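Local coordinates for secreted protein (Streptomyces lividans TK24, PDB 5LXZ) that binds copper in a galactose-oxidase-like metalloradical site and is probably a secreted copper radical oxidase of the AA5 group, at residues A[218-223]-A[263-268]; A[244-249]-A[270-275]. The protein carries 1 engineered substitution. All coordinates share one frame; numbering follows the deposited sequence. Where two conformers were deposited one is given.

Contact 1 of 2, residues A[218-223]-A[263-268]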
loop_
_atom_site.group_PDB
_atom_site.type_symbol
_atom_site.label_atom_id
_atom_site.label_comp_id
_atom_site.label_asym_id
_atom_site.label_seq_id
_atom_site.Cartn_x
_atom_site.Cartn_y
_atom_site.Cartn_z
ATOM N N LYS A 218 -5.468 -18.555 -4.485
ATOM C CA LYS A 218 -4.056 -18.550 -4.115
ATOM C C LYS A 218 -3.888 -19.091 -2.676
ATOM O O LYS A 218 -4.812 -18.948 -1.868
ATOM C CB LYS A 218 -3.555 -17.115 -4.204
ATOM C CG LYS A 218 -2.399 -16.941 -5.175
ATOM N N ASP A 219 -2.761 -19.780 -2.419
ATOM C CA ASP A 219 -2.332 -20.255 -1.070
ATOM C C ASP A 219 -1.195 -19.309 -0.664
ATOM O O ASP A 219 -0.022 -19.598 -0.884
ATOM C CB ASP A 219 -1.874 -21.718 -1.144
ATOM C CG ASP A 219 -1.364 -22.271 0.195
ATOM O OD1 ASP A 219 -1.573 -21.617 1.248
ATOM O OD2 ASP A 219 -0.739 -23.370 0.183
ATOM N N PHE A 220 -1.546 -18.312 0.105
ATOM C CA PHE A 220 -0.716 -17.170 0.270
ATOM C C PHE A 220 -0.246 -17.037 1.743
ATOM O O PHE A 220 -1.093 -16.863 2.599
ATOM C CB PHE A 220 -1.604 -16.037 -0.193
ATOM C CG PHE A 220 -0.959 -14.691 -0.156
ATOM C CD1 PHE A 220 0.369 -14.553 -0.405
ATOM C CD2 PHE A 220 -1.729 -13.554 0.070
ATOM C CE1 PHE A 220 0.967 -13.306 -0.393
ATOM C CE2 PHE A 220 -1.139 -12.308 0.109
ATOM C CZ PHE A 220 0.206 -12.179 -0.134
ATOM N N GLN A 221 1.075 -17.110 2.024
ATOM C CA GLN A 221 1.598 -17.296 3.375
ATOM C C GLN A 221 2.688 -16.270 3.658
ATOM O O GLN A 221 3.531 -16.065 2.788
ATOM C CB GLN A 221 2.255 -18.659 3.467
ATOM C CG GLN A 221 1.269 -19.833 3.260
ATOM C CD GLN A 221 1.963 -21.192 3.193
ATOM O OE1 GLN A 221 3.162 -21.303 3.073
ATOM N NE2 GLN A 221 1.180 -22.234 3.265
ATOM N N GLY A 222 2.679 -15.716 4.858
ATOM C CA GLY A 222 3.627 -14.646 5.245
ATOM C C GLY A 222 4.907 -15.148 5.850
ATOM O O GLY A 222 5.001 -16.295 6.304
ATOM N N ILE A 223 5.888 -14.237 5.947
ATOM C CA ILE A 223 7.143 -14.479 6.630
ATOM C C ILE A 223 7.440 -13.349 7.634
ATOM O O ILE A 223 6.767 -12.317 7.608
ATOM C CB ILE A 223 8.286 -14.596 5.618
ATOM C CG1 ILE A 223 8.545 -13.255 4.914
ATOM C CG2 ILE A 223 8.009 -15.749 4.633
ATOM C CD1 ILE A 223 9.690 -13.299 3.913
ATOM N N SER A 263 -1.259 -5.788 10.904
ATOM C CA SER A 263 -1.976 -6.703 10.017
ATOM C C SER A 263 -1.042 -7.591 9.220
ATOM O O SER A 263 0.085 -7.848 9.626
ATOM C CB SER A 263 -3.011 -5.947 9.162
ATOM O OG SER A 263 -3.943 -6.894 8.581
ATOM N N GLY A 264 -1.541 -8.131 8.122
ATOM C CA GLY A 264 -0.870 -9.106 7.313
ATOM C C GLY A 264 -1.461 -10.506 7.468
ATOM O O GLY A 264 -2.282 -10.752 8.340
ATOM N N LEU A 265 -1.109 -11.365 6.549
ATOM C CA LEU A 265 -1.457 -12.778 6.616
ATOM C C LEU A 265 -0.318 -13.516 7.263
ATOM O O LEU A 265 0.847 -13.326 6.924
ATOM C CB LEU A 265 -1.729 -13.328 5.224
ATOM C CG LEU A 265 -2.811 -12.601 4.432
ATOM C CD1 LEU A 265 -2.919 -13.251 3.052
ATOM C CD2 LEU A 265 -4.125 -12.688 5.158
ATOM N N ASP A 266 -0.681 -14.472 8.105
ATOM C CA ASP A 266 0.287 -15.274 8.813
ATOM C C ASP A 266 0.855 -16.431 7.981
ATOM O O ASP A 266 0.645 -16.527 6.793
ATOM C CB ASP A 266 -0.341 -15.719 10.134
ATOM C CG ASP A 266 -1.202 -16.945 10.006
ATOM O OD1 ASP A 266 -1.350 -17.537 8.902
ATOM O OD2 ASP A 266 -1.716 -17.336 11.072
ATOM N N ASP A 267 1.601 -17.327 8.632
ATOM C CA ASP A 267 2.403 -18.301 7.902
ATOM C C ASP A 267 1.589 -19.445 7.316
ATOM O O ASP A 267 2.137 -20.239 6.565
ATOM C CB ASP A 267 3.570 -18.819 8.746
ATOM C CG ASP A 267 3.142 -19.681 9.915
ATOM O OD1 ASP A 267 1.938 -19.970 10.128
ATOM O OD2 ASP A 267 4.079 -20.068 10.640
ATOM N N ILE A 268 0.298 -19.511 7.634
ATOM C CA ILE A 268 -0.606 -20.422 6.912
ATOM C C ILE A 268 -1.746 -19.700 6.218
ATOM O O ILE A 268 -2.720 -20.313 5.809
ATOM C CB ILE A 268 -1.078 -21.595 7.799
ATOM C CG1 ILE A 268 -1.917 -21.090 8.966
ATOM C CG2 ILE A 268 0.127 -22.408 8.258
ATOM C CD1 ILE A 268 -2.651 -22.200 9.694
#
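Q221 lies across the backbone carbonyl of D267 and meets it along its whole length. CB is 3.5 Å from D267 O and CG 3.4 Å, while the oxygen lies above the amide group, nearer CD (3.5 Å) than OE1 or NE2. CG also nears I268 CA. With CG beside the backbone N (chi1 -64°) and the chain extended beyond it, the side chain slides past the carbonyl instead of ending on it. An alanine here would keep the CB contact but would probably leave the D267 carbonyl uncovered by the rest of the chain and open a gap against I268. G222 N gives D266 O a nearly straight hydrogen bond (2.9 Å, 176°), although the donor sits above the carbonyl plane. Because G222 has no side chain, its CA comes within 3.5 Å of L265 O, a CA-H...O contact. L265 CD1 packs obliquely on F220, a ring modelled in two conformers. On the loop, D266 OD1 accepts from I268 N in an Asx turn, and its OD2 takes Q270 NE2. Thus a strand paired with strand 91-102 meets the loop between strands 259-262 and 277-280, as when neighbouring blades of a kelch beta-propeller abut.

Contact 2 of 2, residues A[244-249]-A[270-275]. Engineered in segment 244-249: A247 (natural residue Trp). With CU (copper (II) ion), chain B.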
loop_
_atom_site.group_PDB
_atom_site.type_symbol
_atom_site.label_atom_id
_atom_site.label_comp_id
_atom_site.label_asym_id
_atom_site.label_seq_id
_atom_site.Cartn_x
_atom_site.Cartn_y
_atom_site.Cartn_z
ATOM N N GLU A 244 5.462 -11.762 14.471
ATOM C CA GLU A 244 4.452 -12.312 13.590
ATOM C C GLU A 244 4.930 -12.396 12.152
ATOM O O GLU A 244 5.572 -11.487 11.652
ATOM C CB GLU A 244 3.204 -11.450 13.616
ATOM C CG GLU A 244 2.539 -11.340 14.969
ATOM C CD GLU A 244 1.873 -12.636 15.411
ATOM O OE1 GLU A 244 1.295 -13.348 14.552
ATOM O OE2 GLU A 244 1.888 -12.934 16.638
ATOM N N ALA A 245 4.600 -13.493 11.482
ATOM C CA ALA A 245 4.734 -13.598 10.041
ATOM C C ALA A 245 3.637 -12.735 9.425
ATOM O O ALA A 245 2.492 -12.778 9.883
ATOM C CB ALA A 245 4.579 -15.033 9.621
ATOM N N ARG A 246 4.002 -11.928 8.425
ATOM C CA ARG A 246 3.054 -10.999 7.821
ATOM C C ARG A 246 3.317 -10.851 6.339
ATOM O O ARG A 246 4.339 -10.325 5.945
ATOM C CB ARG A 246 3.131 -9.610 8.469
ATOM C CG ARG A 246 3.024 -9.579 9.994
ATOM C CD ARG A 246 3.249 -8.128 10.439
ATOM N NE ARG A 246 3.359 -8.071 11.879
ATOM C CZ ARG A 246 2.339 -7.931 12.731
ATOM N NH1 ARG A 246 1.110 -7.731 12.330
ATOM N NH2 ARG A 246 2.539 -7.953 14.047
ATOM N N ALA A 247 2.375 -11.320 5.525
ATOM C CA ALA A 247 2.251 -10.905 4.142
ATOM C C ALA A 247 1.279 -9.757 4.109
ATOM O O ALA A 247 0.140 -9.877 4.568
ATOM C CB ALA A 247 1.740 -12.027 3.233
ATOM N N TYR A 248 1.716 -8.628 3.544
ATOM C CA TYR A 248 0.902 -7.412 3.355
ATOM C C TYR A 248 0.666 -6.593 4.636
ATOM O O TYR A 248 -0.438 -6.087 4.887
ATOM C CB TYR A 248 -0.454 -7.708 2.734
ATOM C CG TYR A 248 -0.509 -8.151 1.330
ATOM C CD1 TYR A 248 0.626 -8.378 0.558
ATOM C CD2 TYR A 248 -1.758 -8.271 0.753
ATOM C CE1 TYR A 248 0.489 -8.771 -0.754
ATOM C CE2 TYR A 248 -1.890 -8.680 -0.528
ATOM C CZ TYR A 248 -0.780 -8.920 -1.275
ATOM O OH TYR A 248 -1.022 -9.296 -2.556
ATOM N N PRO A 249 1.685 -6.418 5.477
ATOM C CA PRO A 249 1.515 -5.524 6.611
ATOM C C PRO A 249 1.679 -4.031 6.208
ATOM O O PRO A 249 2.369 -3.712 5.225
ATOM C CB PRO A 249 2.651 -5.940 7.521
ATOM C CG PRO A 249 3.745 -6.197 6.578
ATOM C CD PRO A 249 3.085 -6.853 5.370
ATOM N N GLN A 270 -3.729 -17.145 7.347
ATOM C CA GLN A 270 -4.780 -16.600 8.224
ATOM C C GLN A 270 -4.452 -15.100 8.464
ATOM O O GLN A 270 -3.311 -14.772 8.600
ATOM C CB GLN A 270 -4.774 -17.286 9.604
ATOM C CG GLN A 270 -4.703 -18.819 9.663
ATOM C CD GLN A 270 -4.563 -19.400 11.103
ATOM O OE1 GLN A 270 -5.544 -19.925 11.653
ATOM N NE2 GLN A 270 -3.357 -19.346 11.689
ATOM N N LEU A 271 -5.446 -14.249 8.593
ATOM C CA LEU A 271 -5.193 -12.831 9.018
ATOM C C LEU A 271 -4.563 -12.816 10.395
ATOM O O LEU A 271 -4.988 -13.542 11.296
ATOM C CB LEU A 271 -6.469 -12.009 9.035
ATOM C CG LEU A 271 -6.229 -10.493 9.137
ATOM C CD1 LEU A 271 -5.841 -9.846 7.824
ATOM C CD2 LEU A 271 -7.469 -9.822 9.659
ATOM N N VAL A 272 -3.514 -12.019 10.566
ATOM C CA VAL A 272 -2.949 -11.822 11.900
ATOM C C VAL A 272 -4.063 -11.137 12.696
ATOM O O VAL A 272 -4.617 -10.120 12.263
ATOM C CB VAL A 272 -1.687 -10.985 11.824
ATOM C CG1 VAL A 272 -1.217 -10.634 13.241
ATOM C CG2 VAL A 272 -0.603 -11.732 11.077
ATOM N N PRO A 273 -4.425 -11.695 13.861
ATOM C CA PRO A 273 -5.635 -11.242 14.552
ATOM C C PRO A 273 -5.410 -10.030 15.443
ATOM O O PRO A 273 -5.617 -10.077 16.677
ATOM C CB PRO A 273 -6.033 -12.493 15.373
ATOM C CG PRO A 273 -4.725 -13.099 15.713
ATOM C CD PRO A 273 -3.869 -12.910 14.483
ATOM N N GLY A 274 -4.981 -8.929 14.832
ATOM C CA GLY A 274 -4.788 -7.701 15.577
ATOM C C GLY A 274 -3.592 -7.664 16.511
ATOM O O GLY A 274 -3.540 -6.767 17.352
ATOM N N LYS A 275 -2.619 -8.564 16.329
ATOM C CA LYS A 275 -1.393 -8.587 17.097
ATOM C C LYS A 275 -0.397 -7.679 16.377
ATOM O O LYS A 275 0.107 -8.034 15.294
ATOM C CB LYS A 275 -0.881 -9.998 17.257
ATOM C CG LYS A 275 -1.859 -10.895 18.016
ATOM C CD LYS A 275 -1.301 -12.300 18.160
ATOM C CE LYS A 275 -2.102 -13.162 19.107
ATOM N NZ LYS A 275 -1.457 -14.478 19.298
HETATM CU CU CU B . -0.061 -8.226 -4.031
HETATM O O HOH W 1 0.907 -15.061 17.874
HETATM O O HOH W 2 -0.243 -10.390 -4.271
#
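R246 grips a single backbone oxygen, K275 O, end-on with both terminal nitrogens. The NH2 bond is the shorter and straighter of the two (2.7 Å, 158°), while that from NH1 is 3.1 Å and more bent (136°). The oxygen lies close to the guanidinium plane, so both N-H groups converge on it at the edge. An extended chain from CG to NE carries the group there, and outside the pair NH2 also forms a salt bridge with E277 and NH1 bonds to S263 O.

The second kind of interaction is charge mediated by water. E244 and K275 have opposite charges, but OE2 and NZ stay 4.5 Å apart, beyond a salt bridge; water 1 joins them, donating to E244 OE2 at 2.6 Å and accepting from K275 NZ. E244 OE2 is also held by Y288 OH. A bend in its chain (chi2 -70°) turns the carboxylate toward the lysine, whose CD packs 3.6 Å from OE2.

Van der Waals packing of the valine methyls against polar groups fills in between. V272 sends CG2 to A245 O and CG1 toward R246 NH1, while E244 CB, in the same segment as R246, lies over the rim of one guanidinium face.

Farther along segment 244-249, past the engineered A247 (naturally Trp), Y248 OH binds copper at 2.1 Å, with water 2 and the histidines H461 and H548 as further ligands. The chemistry implies that the arginine, with E277 probably offsetting its charge, is likely to hold the loop backbone at K275 by direct bonds, whereas K275 NZ meets E244 through a water.

The two contacts share the long loop between strands 259-262 and 277-280, using its first part in contact 1 and its later part in contact 2, and their centres are about 7 Å apart. Backbone atoms join them directly: L265 N approaches A247 O and G264 O approaches V272 N, each at 2.8 Å, probable hydrogen bonds. Contact 1 is partly buried and relies on backbone polarity and packing between neighbouring parts of the propeller. Contact 2 likewise has buried residues but also runs out to exposed K275, and its bonds are made by charged side chains. The F220 ring meets Y248 edge-to-face, bringing contact 1 to the copper site to which contact 2 contributes Y248.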